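Local structure of fimbrial subunit type 1 (Actinomyces oris, 3UXF) at residues A[37-49]-A[124-136]. The protein forms the major subunit of the bacterium's surface fimbriae, the shaft pilin of a cell-wall-anchored adhesive fibre. Residues are numbered along the deposited sequence; the frame is centred on the assembly and turned at random.
Sequences IDPDAATTLTVHK and GLASFTDAQTEVG. With CA (calcium ion), chain D.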
ATOM      1  N   ILE A  37      46.535   9.954   9.766  1.00 13.24           N
ATOM      2  CA  ILE A  37      45.523  10.959   9.425  1.00 13.42           C
ATOM      3  C   ILE A  37      46.119  12.330   9.236  1.00 15.57           C
ATOM      4  O   ILE A  37      46.873  12.831  10.087  1.00 15.56           O
ATOM      5  CB  ILE A  37      44.411  10.959  10.468  1.00 16.24           C
ATOM      6  CG1 ILE A  37      43.610   9.649  10.334  1.00 16.07           C
ATOM      7  CG2 ILE A  37      43.520  12.174  10.287  1.00 15.80           C
ATOM      8  CD1 ILE A  37      42.450   9.510  11.251  1.00 15.65           C
ATOM      9  N   ASP A  38      45.830  12.918   8.080  1.00 15.08           N
ATOM     10  CA  ASP A  38      46.285  14.277   7.785  1.00 15.70           C
ATOM     11  C   ASP A  38      45.295  15.298   8.360  1.00 18.27           C
ATOM     12  O   ASP A  38      44.186  15.436   7.855  1.00 14.56           O
ATOM     13  CB  ASP A  38      46.467  14.437   6.271  1.00 16.06           C
ATOM     14  CG  ASP A  38      46.757  15.870   5.861  1.00 20.25           C
ATOM     15  OD1 ASP A  38      47.029  16.705   6.729  1.00 19.36           O
ATOM     16  OD2 ASP A  38      46.724  16.148   4.637  1.00 23.21           O
ATOM     17  N   PRO A  39      45.657  15.991   9.442  1.00 13.01           N
ATOM     18  CA  PRO A  39      44.707  16.897  10.097  1.00 15.41           C
ATOM     19  C   PRO A  39      44.167  17.954   9.151  1.00 17.10           C
ATOM     20  O   PRO A  39      43.051  18.442   9.381  1.00 18.69           O
ATOM     21  CB  PRO A  39      45.549  17.570  11.193  1.00 19.27           C
ATOM     22  CG  PRO A  39      46.603  16.554  11.475  1.00 21.58           C
ATOM     23  CD  PRO A  39      46.971  16.010  10.118  1.00 17.93           C
ATOM     24  N   ASP A  40      44.928  18.306   8.125  1.00 17.30           N
ATOM     25  CA  ASP A  40      44.495  19.380   7.238  1.00 18.76           C
ATOM     26  C   ASP A  40      43.923  18.875   5.912  1.00 18.03           C
ATOM     27  O   ASP A  40      43.790  19.645   4.946  1.00 18.63           O
ATOM     28  CB  ASP A  40      45.654  20.331   6.965  1.00 21.86           C
ATOM     29  CG  ASP A  40      46.163  20.990   8.230  1.00 25.51           C
ATOM     30  OD1 ASP A  40      45.331  21.480   9.033  1.00 28.67           O
ATOM     31  OD2 ASP A  40      47.391  20.988   8.425  1.00 33.03           O
ATOM     32  N   ALA A  41      43.586  17.586   5.863  1.00 16.66           N
ATOM     33  CA  ALA A  41      43.093  16.993   4.618  1.00 16.94           C
ATOM     34  C   ALA A  41      41.789  17.633   4.195  1.00 15.98           C
ATOM     35  O   ALA A  41      40.962  17.979   5.038  1.00 15.48           O
ATOM     36  CB  ALA A  41      42.900  15.489   4.762  1.00 15.42           C
ATOM     37  N   ALA A  42      41.608  17.757   2.880  1.00 15.96           N
ATOM     38  CA  ALA A  42      40.282  18.076   2.335  1.00 13.83           C
ATOM     39  C   ALA A  42      39.397  16.869   2.564  1.00 14.13           C
ATOM     40  O   ALA A  42      39.857  15.726   2.490  1.00 16.49           O
ATOM     41  CB  ALA A  42      40.362  18.386   0.834  1.00 16.72           C
ATOM     42  N   THR A  43      38.123  17.140   2.851  1.00 13.19           N
ATOM     43  CA  THR A  43      37.156  16.057   3.065  1.00 13.44           C
ATOM     44  C   THR A  43      35.864  16.374   2.360  1.00 12.93           C
ATOM     45  O   THR A  43      35.547  17.536   2.121  1.00 14.19           O
ATOM     46  CB  THR A  43      36.822  15.880   4.556  1.00 13.63           C
ATOM     47  OG1 THR A  43      36.463  17.137   5.129  1.00 13.75           O
ATOM     48  CG2 THR A  43      38.003  15.241   5.345  1.00 14.98           C
ATOM     49  N   THR A  44      35.080  15.331   2.057  1.00 10.99           N
ATOM     50  CA  THR A  44      33.684  15.537   1.655  1.00 14.38           C
ATOM     51  C   THR A  44      32.841  14.426   2.259  1.00 13.67           C
ATOM     52  O   THR A  44      33.364  13.354   2.584  1.00 12.84           O
ATOM     53  CB  THR A  44      33.465  15.547   0.107  1.00 14.73           C
ATOM     54  OG1 THR A  44      33.880  14.300  -0.436  1.00 14.79           O
ATOM     55  CG2 THR A  44      34.282  16.682  -0.584  1.00 13.78           C
ATOM     56  N   LEU A  45      31.543  14.700   2.420  1.00 12.39           N
ATOM     57  CA  LEU A  45      30.601  13.696   2.910  1.00 12.31           C
ATOM     58  C   LEU A  45      29.410  13.729   1.965  1.00 11.12           C
ATOM     59  O   LEU A  45      28.799  14.767   1.843  1.00 14.40           O
ATOM     60  CB  LEU A  45      30.142  14.038   4.324  1.00 12.56           C
ATOM     61  CG  LEU A  45      28.998  13.141   4.812  1.00 12.48           C
ATOM     62  CD1 LEU A  45      29.402  11.669   4.825  1.00 15.81           C
ATOM     63  CD2 LEU A  45      28.517  13.620   6.203  1.00 17.08           C
ATOM     64  N   THR A  46      29.080  12.610   1.330  1.00 12.75           N
ATOM     65  CA  THR A  46      27.980  12.578   0.360  1.00 13.67           C
ATOM     66  C   THR A  46      26.949  11.595   0.884  1.00 12.99           C
ATOM     67  O   THR A  46      27.237  10.410   1.034  1.00 13.69           O
ATOM     68  CB  THR A  46      28.480  12.125  -1.004  1.00 13.47           C
ATOM     69  OG1 THR A  46      29.457  13.069  -1.466  1.00 15.65           O
ATOM     70  CG2 THR A  46      27.324  12.126  -2.034  1.00 14.80           C
ATOM     71  N   VAL A  47      25.766  12.099   1.219  1.00 13.46           N
ATOM     72  CA  VAL A  47      24.682  11.250   1.740  1.00 13.91           C
ATOM     73  C   VAL A  47      23.720  10.953   0.582  1.00 13.60           C
ATOM     74  O   VAL A  47      23.284  11.881  -0.084  1.00 15.10           O
ATOM     75  CB  VAL A  47      23.952  12.010   2.871  1.00 14.64           C
ATOM     76  CG1 VAL A  47      22.840  11.139   3.541  1.00 16.58           C
ATOM     77  CG2 VAL A  47      24.966  12.460   3.937  1.00 17.03           C
ATOM     78  N   HIS A  48      23.457   9.668   0.332  1.00 14.82           N
ATOM     79  CA  HIS A  48      22.599   9.249  -0.782  1.00 16.54           C
ATOM     80  C   HIS A  48      21.205   8.933  -0.218  1.00 14.19           C
ATOM     81  O   HIS A  48      21.057   7.980   0.545  1.00 16.92           O
ATOM     82  CB  HIS A  48      23.181   7.997  -1.417  1.00 18.55           C
ATOM     83  CG  HIS A  48      24.485   8.226  -2.123  1.00 18.50           C
ATOM     84  ND1 HIS A  48      24.611   8.184  -3.496  1.00 20.70           N
ATOM     85  CD2 HIS A  48      25.723   8.513  -1.642  1.00 18.05           C
ATOM     86  CE1 HIS A  48      25.863   8.438  -3.833  1.00 23.14           C
ATOM     87  NE2 HIS A  48      26.555   8.639  -2.726  1.00 19.30           N
ATOM     88  N   LYS A  49      20.209   9.754  -0.570  1.00 14.41           N
ATOM     89  CA  LYS A  49      18.850   9.562  -0.069  1.00 16.74           C
ATOM     90  C   LYS A  49      18.032   8.820  -1.131  1.00 20.12           C
ATOM     91  O   LYS A  49      17.894   9.286  -2.264  1.00 20.23           O
ATOM     92  CB  LYS A  49      18.215  10.912   0.267  1.00 16.30           C
ATOM     93  CG  LYS A  49      16.737  10.797   0.734  1.00 16.71           C
ATOM     94  CD  LYS A  49      16.637  10.149   2.115  1.00 16.31           C
ATOM     95  CE  LYS A  49      15.131   9.951   2.495  1.00 13.89           C
ATOM     96  NZ  LYS A  49      15.037   9.410   3.861  1.00 15.74           N
ATOM     97  N   GLY A 124      19.037  13.099  -5.295  1.00 21.46           N
ATOM     98  CA  GLY A 124      18.914  12.578  -3.942  1.00 17.54           C
ATOM     99  C   GLY A 124      20.193  12.765  -3.127  1.00 17.92           C
ATOM    100  O   GLY A 124      20.256  12.261  -2.021  1.00 17.53           O
ATOM    101  N   LEU A 125      21.184  13.474  -3.668  1.00 17.36           N
ATOM    102  CA  LEU A 125      22.439  13.648  -2.917  1.00 16.74           C
ATOM    103  C   LEU A 125      22.451  14.840  -1.987  1.00 16.68           C
ATOM    104  O   LEU A 125      22.093  15.937  -2.374  1.00 16.42           O
ATOM    105  CB  LEU A 125      23.598  13.832  -3.914  1.00 18.92           C
ATOM    106  CG  LEU A 125      23.850  12.675  -4.894  1.00 22.04           C
ATOM    107  CD1 LEU A 125      25.139  12.925  -5.677  1.00 25.68           C
ATOM    108  CD2 LEU A 125      23.947  11.321  -4.201  1.00 19.65           C
ATOM    109  N   ALA A 126      22.922  14.650  -0.758  1.00 16.01           N
ATOM    110  CA  ALA A 126      23.282  15.781   0.076  1.00 15.96           C
ATOM    111  C   ALA A 126      24.822  15.787   0.125  1.00 14.61           C
ATOM    112  O   ALA A 126      25.438  14.936   0.781  1.00 16.48           O
ATOM    113  CB  ALA A 126      22.716  15.621   1.454  1.00 16.42           C
ATOM    114  N   SER A 127      25.421  16.693  -0.644  1.00 15.07           N
ATOM    115  CA  SER A 127      26.866  16.643  -0.851  1.00 14.72           C
ATOM    116  C   SER A 127      27.558  17.673  -0.015  1.00 15.73           C
ATOM    117  O   SER A 127      27.688  18.814  -0.442  1.00 19.75           O
ATOM    118  CB  SER A 127      27.215  16.883  -2.319  1.00 16.74           C
ATOM    119  OG  SER A 127      26.713  15.805  -3.091  1.00 19.24           O
ATOM    120  N   PHE A 128      28.009  17.284   1.169  1.00 14.03           N
ATOM    121  CA  PHE A 128      28.714  18.232   2.022  1.00 14.03           C
ATOM    122  C   PHE A 128      30.146  18.404   1.530  1.00 13.85           C
ATOM    123  O   PHE A 128      30.833  17.422   1.258  1.00 15.68           O
ATOM    124  CB  PHE A 128      28.713  17.753   3.479  1.00 13.58           C
ATOM    125  CG  PHE A 128      27.343  17.729   4.086  1.00 14.26           C
ATOM    126  CD1 PHE A 128      26.861  18.827   4.741  1.00 15.33           C
ATOM    127  CD2 PHE A 128      26.527  16.614   3.923  1.00 14.53           C
ATOM    128  CE1 PHE A 128      25.583  18.834   5.290  1.00 15.37           C
ATOM    129  CE2 PHE A 128      25.240  16.598   4.457  1.00 15.10           C
ATOM    130  CZ  PHE A 128      24.759  17.708   5.130  1.00 14.82           C
ATOM    131  N   THR A 129      30.587  19.657   1.400  1.00 13.06           N
ATOM    132  CA  THR A 129      31.835  19.933   0.699  1.00 15.92           C
ATOM    133  C   THR A 129      32.985  20.029   1.677  1.00 12.73           C
ATOM    134  O   THR A 129      32.793  19.945   2.888  1.00 14.76           O
ATOM    135  CB  THR A 129      31.795  21.307   0.003  1.00 13.91           C
ATOM    136  OG1 THR A 129      31.584  22.320   1.001  1.00 15.14           O
ATOM    137  CG2 THR A 129      30.637  21.347  -1.039  1.00 17.95           C
ATOM    138  N   ASP A 130      34.165  20.277   1.128  1.00 13.76           N
ATOM    139  CA  ASP A 130      35.349  20.564   1.948  1.00 14.19           C
ATOM    140  C   ASP A 130      35.152  21.825   2.798  1.00 15.33           C
ATOM    141  O   ASP A 130      35.655  21.910   3.920  1.00 14.69           O
ATOM    142  CB  ASP A 130      36.555  20.678   1.015  1.00 15.21           C
ATOM    143  CG  ASP A 130      37.874  20.853   1.755  1.00 17.63           C
ATOM    144  OD1 ASP A 130      38.044  20.316   2.864  1.00 16.85           O
ATOM    145  OD2 ASP A 130      38.761  21.520   1.195  1.00 21.23           O
ATOM    146  N   ALA A 131      34.419  22.808   2.292  1.00 14.11           N
ATOM    147  CA  ALA A 131      34.144  23.987   3.125  1.00 14.88           C
ATOM    148  C   ALA A 131      33.284  23.654   4.335  1.00 15.33           C
ATOM    149  O   ALA A 131      33.359  24.334   5.368  1.00 16.90           O
ATOM    150  CB  ALA A 131      33.486  25.147   2.297  1.00 16.28           C
ATOM    151  N   GLN A 132      32.422  22.637   4.175  1.00 13.27           N
ATOM    152  CA  GLN A 132      31.488  22.276   5.233  1.00 14.49           C
ATOM    153  C   GLN A 132      31.962  21.190   6.174  1.00 14.88           C
ATOM    154  O   GLN A 132      31.301  20.912   7.169  1.00 15.37           O
ATOM    155  CB  GLN A 132      30.190  21.807   4.600  1.00 13.11           C
ATOM    156  CG  GLN A 132      29.425  22.888   3.890  1.00 15.48           C
ATOM    157  CD  GLN A 132      28.218  22.292   3.178  1.00 16.76           C
ATOM    158  OE1 GLN A 132      28.376  21.441   2.304  1.00 17.55           O
ATOM    159  NE2 GLN A 132      27.010  22.750   3.548  1.00 20.70           N
ATOM    160  N   THR A 133      33.099  20.575   5.880  1.00 13.54           N
ATOM    161  CA  THR A 133      33.512  19.428   6.672  1.00 13.05           C
ATOM    162  C   THR A 133      34.996  19.495   6.960  1.00 13.65           C
ATOM    163  O   THR A 133      35.770  20.079   6.185  1.00 13.71           O
ATOM    164  CB  THR A 133      33.245  18.073   5.951  1.00 14.14           C
ATOM    165  OG1 THR A 133      33.926  18.017   4.684  1.00 13.51           O
ATOM    166  CG2 THR A 133      31.763  17.842   5.742  1.00 14.18           C
ATOM    167  N   GLU A 134      35.388  18.897   8.073  1.00 14.63           N
ATOM    168  CA  GLU A 134      36.805  18.770   8.381  1.00 15.32           C
ATOM    169  C   GLU A 134      37.030  17.368   8.935  1.00 13.68           C
ATOM    170  O   GLU A 134      36.069  16.620   9.146  1.00 14.21           O
ATOM    171  CB  GLU A 134      37.241  19.840   9.387  1.00 17.11           C
ATOM    172  CG  GLU A 134      36.518  19.777  10.697  1.00 21.29           C
ATOM    173  CD  GLU A 134      36.812  20.979  11.599  1.00 27.84           C
ATOM    174  OE1 GLU A 134      37.879  20.985  12.248  1.00 30.73           O
ATOM    175  OE2 GLU A 134      35.964  21.896  11.666  1.00 32.47           O
ATOM    176  N   VAL A 135      38.296  16.999   9.109  1.00 11.59           N
ATOM    177  CA  VAL A 135      38.613  15.724   9.758  1.00 12.10           C
ATOM    178  C   VAL A 135      37.935  15.655  11.110  1.00 12.12           C
ATOM    179  O   VAL A 135      38.101  16.536  11.986  1.00 14.15           O
ATOM    180  CB  VAL A 135      40.139  15.543   9.899  1.00 13.01           C
ATOM    181  CG1 VAL A 135      40.474  14.376  10.798  1.00 11.97           C
ATOM    182  CG2 VAL A 135      40.737  15.311   8.504  1.00 14.89           C
ATOM    183  N   GLY A 136      37.153  14.602  11.307  1.00 11.77           N
ATOM    184  CA  GLY A 136      36.447  14.420  12.557  1.00 12.79           C
ATOM    185  C   GLY A 136      35.225  13.536  12.419  1.00 12.50           C
ATOM    186  O   GLY A 136      34.969  12.980  11.358  1.00 12.69           O
TER
HETATM  187 CA    CA D   3      37.560  21.217   5.143  1.00 14.39          CA
HETATM  188  O   HOH W   1      40.656  18.638   7.777  1.00 17.74           O
HETATM  189  O   HOH W   2      38.440  18.928   5.451  1.00 14.69           O
HETATM  190  O   HOH W   3      30.090  15.935  -1.083  1.00 16.48           O
HETATM  191  O   HOH W   4      29.063  14.253  -4.195  1.00 29.61           O
HETATM  192  O   HOH W   5      39.575  21.257   6.518  1.00 21.96           O
HETATM  193  O   HOH W   6      38.508  23.198   4.140  1.00 23.72           O
HETATM  194  O   HOH W   7      36.951  22.772   6.821  1.00 17.94           O
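Thr43 and Asp130 join where an antiparallel strand pair at the edge of a beta sandwich in the N-terminal pilin domain runs into a calcium site: Thr43 N donates to Asp130 OD1 at 3.2 Å, from above the carboxylate plane. With CG anti to the backbone N (chi1 -175°), Asp130 swings its carboxylate to Ala42 and Thr43, where OD1 also binds calcium at 2.5 Å; a carboxylate suits both roles. The backbone oxygens of Asp130 and Thr133 also bind the ion, and four waters complete its shell; one of these waters hydrogen-bonds Ala41 O and Thr43 OG1. Thr43 OG1 lies 2.7 Å from Thr133 OG1, and Thr133 OG1 donates to Thr129 O, so small hydroxyl side chains link the strand to the calcium loop. Beyond them, Leu45 with Phe128 and Val47 with Ala126 form hydrogen-bonded pairs, and Lys49 N closes the ladder on Gly124 O. Leu45, Val47 and Phe128 turn apolar side chains into the core against strand 78-84, while small Ala126 lies on Val47 and Ile118. At the loop end, Val135 CG1 meets Ile37 CG2 at 3.8 Å. On the Thr46 face, His48 NE2 hydrogen-bonds His175, and Leu125 CD2 sits over the His48 ring, 3.6 Å from its centroid, in a CH-pi contact offset toward ND1.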